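Long-range contact in endostatin (Mus musculus, PDB 1KOE), which inhibits angiogenesis as the C-terminal, heparin-binding fragment of the non-collagenous domain of collagen XVIII: residues 1-13 / 62-74. Sequence-based numbering, arbitrary orientation.
Sequences QPVLHLVALNTPL and SVPIVNLKDEVLS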
loop_
_atom_site.group_PDB
_atom_site.type_symbol
_atom_site.label_atom_id
_atom_site.label_comp_id
_atom_site.label_asym_id
_atom_site.label_seq_id
_atom_site.Cartn_x
_atom_site.Cartn_y
_atom_site.Cartn_z
ATOM N N GLN A 1 -9.223 14.828 16.333
ATOM C CA GLN A 1 -9.236 14.781 14.833
ATOM C C GLN A 1 -8.855 13.381 14.371
ATOM O O GLN A 1 -7.718 12.964 14.536
ATOM C CB GLN A 1 -8.236 15.773 14.240
ATOM C CG GLN A 1 -8.050 15.629 12.732
ATOM C CD GLN A 1 -9.316 15.940 11.966
ATOM O OE1 GLN A 1 -9.860 17.025 12.079
ATOM N NE2 GLN A 1 -9.811 14.971 11.201
ATOM N N PRO A 2 -9.814 12.622 13.829
ATOM C CA PRO A 2 -9.446 11.272 13.383
ATOM C C PRO A 2 -8.518 11.294 12.192
ATOM O O PRO A 2 -8.585 12.198 11.360
ATOM C CB PRO A 2 -10.795 10.650 13.037
ATOM C CG PRO A 2 -11.618 11.796 12.616
ATOM C CD PRO A 2 -11.251 12.866 13.640
ATOM N N VAL A 3 -7.642 10.299 12.134
ATOM C CA VAL A 3 -6.705 10.144 11.027
ATOM C C VAL A 3 -6.473 8.647 10.844
ATOM O O VAL A 3 -6.699 7.872 11.767
ATOM C CB VAL A 3 -5.325 10.780 11.337
ATOM C CG1 VAL A 3 -5.429 12.296 11.478
ATOM C CG2 VAL A 3 -4.725 10.152 12.556
ATOM N N LEU A 4 -6.013 8.257 9.658
ATOM C CA LEU A 4 -5.665 6.872 9.349
ATOM C C LEU A 4 -4.223 6.904 8.864
ATOM O O LEU A 4 -3.884 7.664 7.943
ATOM C CB LEU A 4 -6.547 6.306 8.232
ATOM C CG LEU A 4 -8.042 6.171 8.516
ATOM C CD1 LEU A 4 -8.731 5.610 7.271
ATOM C CD2 LEU A 4 -8.271 5.270 9.723
ATOM N N HIS A 5 -3.371 6.085 9.468
ATOM C CA HIS A 5 -1.965 6.039 9.076
ATOM C C HIS A 5 -1.668 5.081 7.895
ATOM O O HIS A 5 -2.182 3.948 7.851
ATOM C CB HIS A 5 -1.083 5.660 10.265
ATOM C CG HIS A 5 -1.111 6.660 11.383
ATOM N ND1 HIS A 5 -2.079 6.658 12.360
ATOM C CD2 HIS A 5 -0.301 7.716 11.654
ATOM C CE1 HIS A 5 -1.872 7.671 13.188
ATOM N NE2 HIS A 5 -0.803 8.322 12.784
ATOM N N LEU A 6 -0.849 5.544 6.954
ATOM C CA LEU A 6 -0.416 4.745 5.803
ATOM C C LEU A 6 1.095 4.609 6.030
ATOM O O LEU A 6 1.820 5.602 6.034
ATOM C CB LEU A 6 -0.719 5.469 4.491
ATOM C CG LEU A 6 -0.414 4.723 3.189
ATOM C CD1 LEU A 6 -1.305 3.521 3.027
ATOM C CD2 LEU A 6 -0.625 5.682 2.006
ATOM N N VAL A 7 1.570 3.382 6.229
ATOM C CA VAL A 7 2.955 3.122 6.592
ATOM C C VAL A 7 3.531 1.964 5.791
ATOM O O VAL A 7 2.857 0.965 5.553
ATOM C CB VAL A 7 3.027 2.757 8.113
ATOM C CG1 VAL A 7 4.468 2.651 8.578
ATOM C CG2 VAL A 7 2.289 3.805 8.954
ATOM N N ALA A 8 4.780 2.091 5.370
ATOM C CA ALA A 8 5.410 1.033 4.590
ATOM C C ALA A 8 6.074 -0.068 5.439
ATOM O O ALA A 8 6.590 0.194 6.549
ATOM C CB ALA A 8 6.451 1.649 3.649
ATOM N N LEU A 9 6.070 -1.291 4.908
ATOM C CA LEU A 9 6.777 -2.388 5.560
ATOM C C LEU A 9 8.280 -2.041 5.548
ATOM O O LEU A 9 8.764 -1.333 4.655
ATOM C CB LEU A 9 6.526 -3.721 4.852
ATOM C CG LEU A 9 5.126 -4.321 5.049
ATOM C CD1 LEU A 9 5.064 -5.642 4.311
ATOM C CD2 LEU A 9 4.849 -4.580 6.545
ATOM N N ASN A 10 9.021 -2.581 6.505
ATOM C CA ASN A 10 10.437 -2.268 6.652
ATOM C C ASN A 10 11.383 -2.807 5.584
ATOM O O ASN A 10 12.574 -2.493 5.612
ATOM C CB ASN A 10 10.921 -2.648 8.056
ATOM C CG ASN A 10 10.285 -1.789 9.146
ATOM O OD1 ASN A 10 9.956 -0.621 8.932
ATOM N ND2 ASN A 10 10.117 -2.371 10.330
ATOM N N THR A 11 10.884 -3.676 4.709
ATOM C CA THR A 11 11.704 -4.179 3.610
ATOM C C THR A 11 10.810 -4.312 2.395
ATOM O O THR A 11 9.588 -4.381 2.523
ATOM C CB THR A 11 12.271 -5.608 3.848
ATOM O OG1 THR A 11 11.205 -6.564 3.765
ATOM C CG2 THR A 11 12.959 -5.725 5.195
ATOM N N PRO A 12 11.408 -4.226 1.187
ATOM C CA PRO A 12 10.587 -4.385 -0.014
ATOM C C PRO A 12 10.253 -5.873 -0.065
ATOM O O PRO A 12 10.893 -6.687 0.629
ATOM C CB PRO A 12 11.551 -3.997 -1.139
ATOM C CG PRO A 12 12.893 -4.329 -0.596
ATOM C CD PRO A 12 12.787 -3.854 0.842
ATOM N N LEU A 13 9.250 -6.227 -0.862
ATOM C CA LEU A 13 8.843 -7.613 -1.018
ATOM C C LEU A 13 8.578 -7.887 -2.479
ATOM O O LEU A 13 8.183 -6.993 -3.224
ATOM C CB LEU A 13 7.548 -7.869 -0.243
ATOM C CG LEU A 13 7.567 -7.860 1.301
ATOM C CD1 LEU A 13 6.164 -8.209 1.808
ATOM C CD2 LEU A 13 8.569 -8.860 1.827
ATOM N N SER A 62 -14.268 11.001 5.152
ATOM C CA SER A 62 -13.775 12.243 5.688
ATOM C C SER A 62 -12.704 12.128 6.731
ATOM O O SER A 62 -12.563 13.015 7.572
ATOM C CB SER A 62 -14.951 13.039 6.241
ATOM O OG SER A 62 -15.630 12.255 7.202
ATOM N N VAL A 63 -11.954 11.035 6.702
ATOM C CA VAL A 63 -10.869 10.872 7.653
ATOM C C VAL A 63 -9.547 11.039 6.875
ATOM O O VAL A 63 -9.257 10.277 5.957
ATOM C CB VAL A 63 -10.930 9.503 8.375
ATOM C CG1 VAL A 63 -9.740 9.345 9.285
ATOM C CG2 VAL A 63 -12.213 9.397 9.208
ATOM N N PRO A 64 -8.765 12.082 7.186
ATOM C CA PRO A 64 -7.515 12.246 6.453
ATOM C C PRO A 64 -6.546 11.080 6.566
ATOM O O PRO A 64 -6.491 10.404 7.587
ATOM C CB PRO A 64 -6.933 13.540 7.037
ATOM C CG PRO A 64 -7.559 13.664 8.368
ATOM C CD PRO A 64 -8.969 13.185 8.141
ATOM N N ILE A 65 -5.806 10.841 5.489
ATOM C CA ILE A 65 -4.790 9.793 5.455
ATOM C C ILE A 65 -3.469 10.505 5.723
ATOM O O ILE A 65 -3.140 11.481 5.048
ATOM C CB ILE A 65 -4.709 9.105 4.065
ATOM C CG1 ILE A 65 -6.101 8.575 3.642
ATOM C CG2 ILE A 65 -3.644 7.996 4.079
ATOM C CD1 ILE A 65 -6.704 7.493 4.534
ATOM N N VAL A 66 -2.714 10.011 6.698
ATOM C CA VAL A 66 -1.443 10.623 7.084
ATOM C C VAL A 66 -0.338 9.586 7.115
ATOM O O VAL A 66 -0.606 8.381 7.133
ATOM C CB VAL A 66 -1.523 11.291 8.525
ATOM C CG1 VAL A 66 -2.675 12.284 8.587
ATOM C CG2 VAL A 66 -1.668 10.234 9.629
ATOM N N ASN A 67 0.901 10.048 7.061
ATOM C CA ASN A 67 2.024 9.131 7.158
ATOM C C ASN A 67 2.345 8.857 8.647
ATOM O O ASN A 67 1.630 9.332 9.541
ATOM C CB ASN A 67 3.239 9.621 6.351
ATOM C CG ASN A 67 3.826 10.913 6.873
ATOM O OD1 ASN A 67 3.646 11.277 8.039
ATOM N ND2 ASN A 67 4.595 11.581 6.026
ATOM N N LEU A 68 3.408 8.098 8.904
ATOM C CA LEU A 68 3.813 7.730 10.253
ATOM C C LEU A 68 3.993 8.943 11.172
ATOM O O LEU A 68 3.730 8.859 12.374
ATOM C CB LEU A 68 5.119 6.944 10.185
ATOM C CG LEU A 68 5.680 6.415 11.513
ATOM C CD1 LEU A 68 4.818 5.273 12.001
ATOM C CD2 LEU A 68 7.128 5.962 11.333
ATOM N N LYS A 69 4.484 10.041 10.600
ATOM C CA LYS A 69 4.734 11.285 11.330
ATOM C C LYS A 69 3.537 12.239 11.334
ATOM O O LYS A 69 3.679 13.418 11.674
ATOM C CB LYS A 69 5.969 11.985 10.760
ATOM C CG LYS A 69 7.268 11.183 10.966
ATOM C CD LYS A 69 8.478 11.875 10.359
ATOM C CE LYS A 69 9.784 11.291 10.900
ATOM N NZ LYS A 69 9.841 9.796 10.809
ATOM N N ASP A 70 2.365 11.719 10.986
ATOM C CA ASP A 70 1.128 12.489 10.952
ATOM C C ASP A 70 1.060 13.595 9.912
ATOM O O ASP A 70 0.255 14.516 10.041
ATOM C CB ASP A 70 0.738 13.036 12.345
ATOM C CG ASP A 70 0.321 11.946 13.316
ATOM O OD1 ASP A 70 0.083 10.803 12.905
ATOM O OD2 ASP A 70 0.216 12.228 14.519
ATOM N N GLU A 71 1.902 13.523 8.889
ATOM C CA GLU A 71 1.862 14.505 7.806
ATOM C C GLU A 71 0.733 14.079 6.881
ATOM O O GLU A 71 0.637 12.901 6.488
ATOM C CB GLU A 71 3.195 14.525 7.076
ATOM C CG GLU A 71 4.304 14.880 8.049
ATOM C CD GLU A 71 5.700 14.836 7.477
ATOM O OE1 GLU A 71 5.978 14.101 6.484
ATOM O OE2 GLU A 71 6.546 15.550 8.066
ATOM N N VAL A 72 -0.151 15.018 6.569
ATOM C CA VAL A 72 -1.315 14.725 5.750
ATOM C C VAL A 72 -0.965 14.416 4.317
ATOM O O VAL A 72 -0.246 15.185 3.667
ATOM C CB VAL A 72 -2.352 15.861 5.822
ATOM C CG1 VAL A 72 -3.626 15.482 5.058
ATOM C CG2 VAL A 72 -2.657 16.183 7.280
ATOM N N LEU A 73 -1.457 13.269 3.841
ATOM C CA LEU A 73 -1.209 12.795 2.470
ATOM C C LEU A 73 -2.408 12.987 1.558
ATOM O O LEU A 73 -2.259 13.296 0.383
ATOM C CB LEU A 73 -0.833 11.305 2.475
ATOM C CG LEU A 73 0.339 10.891 3.364
ATOM C CD1 LEU A 73 0.499 9.398 3.293
ATOM C CD2 LEU A 73 1.617 11.570 2.948
ATOM N N SER A 74 -3.597 12.792 2.103
ATOM C CA SER A 74 -4.827 12.914 1.329
ATOM C C SER A 74 -5.962 13.257 2.298
ATOM O O SER A 74 -5.926 12.870 3.470
ATOM C CB SER A 74 -5.101 11.577 0.604
ATOM O OG SER A 74 -6.344 11.583 -0.060
HETATM O O HOH W 1 4.348 6.469 6.665
#
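Strand 4-8 runs parallel to strand 65-66 in a register that pairs L4 with I65 and H5 with V66, bonded from L4 N to P64 O, from V66 N to L4 O (2.9 Å) and from L6 N to V66 O. Where the strands part, a water bridges the gap, donating to L6 O and accepting from L68 N. Successive side chains take alternate faces of the sheet. On one, L4 CG meets V63 CG1 at 3.7 Å, the two side chains crossing at about a right angle, while I65 reaches back with CD1 to L4 CB and with CG2 to L6 CB (3.9 Å). L6 CD2 goes further, to L73 CD1 (4.1 Å) in the hairpin's return strand. That hairpin, its type I turn from N67 to D70 and its classic beta bulge placing L73 and S74 opposite I65, forms one edge of the mixed five-stranded sheet of the endostatin fold, consistent with a relationship to C-type lectins. On the other face lies the H5 ring. With CG beside its backbone N (chi1 -63°), it lies over V66 CG2, that methyl 3.9 Å from the H5 ring centroid, a CH-pi contact. H5 NE2 donates to D70 OD1 at 2.6 Å, while ND1 is hydrogen-bonded to E169 OE1, and together these partners fix the ring's rotation. On the same face, V3 CG1 rests against V66 CG1 at 4.0 Å.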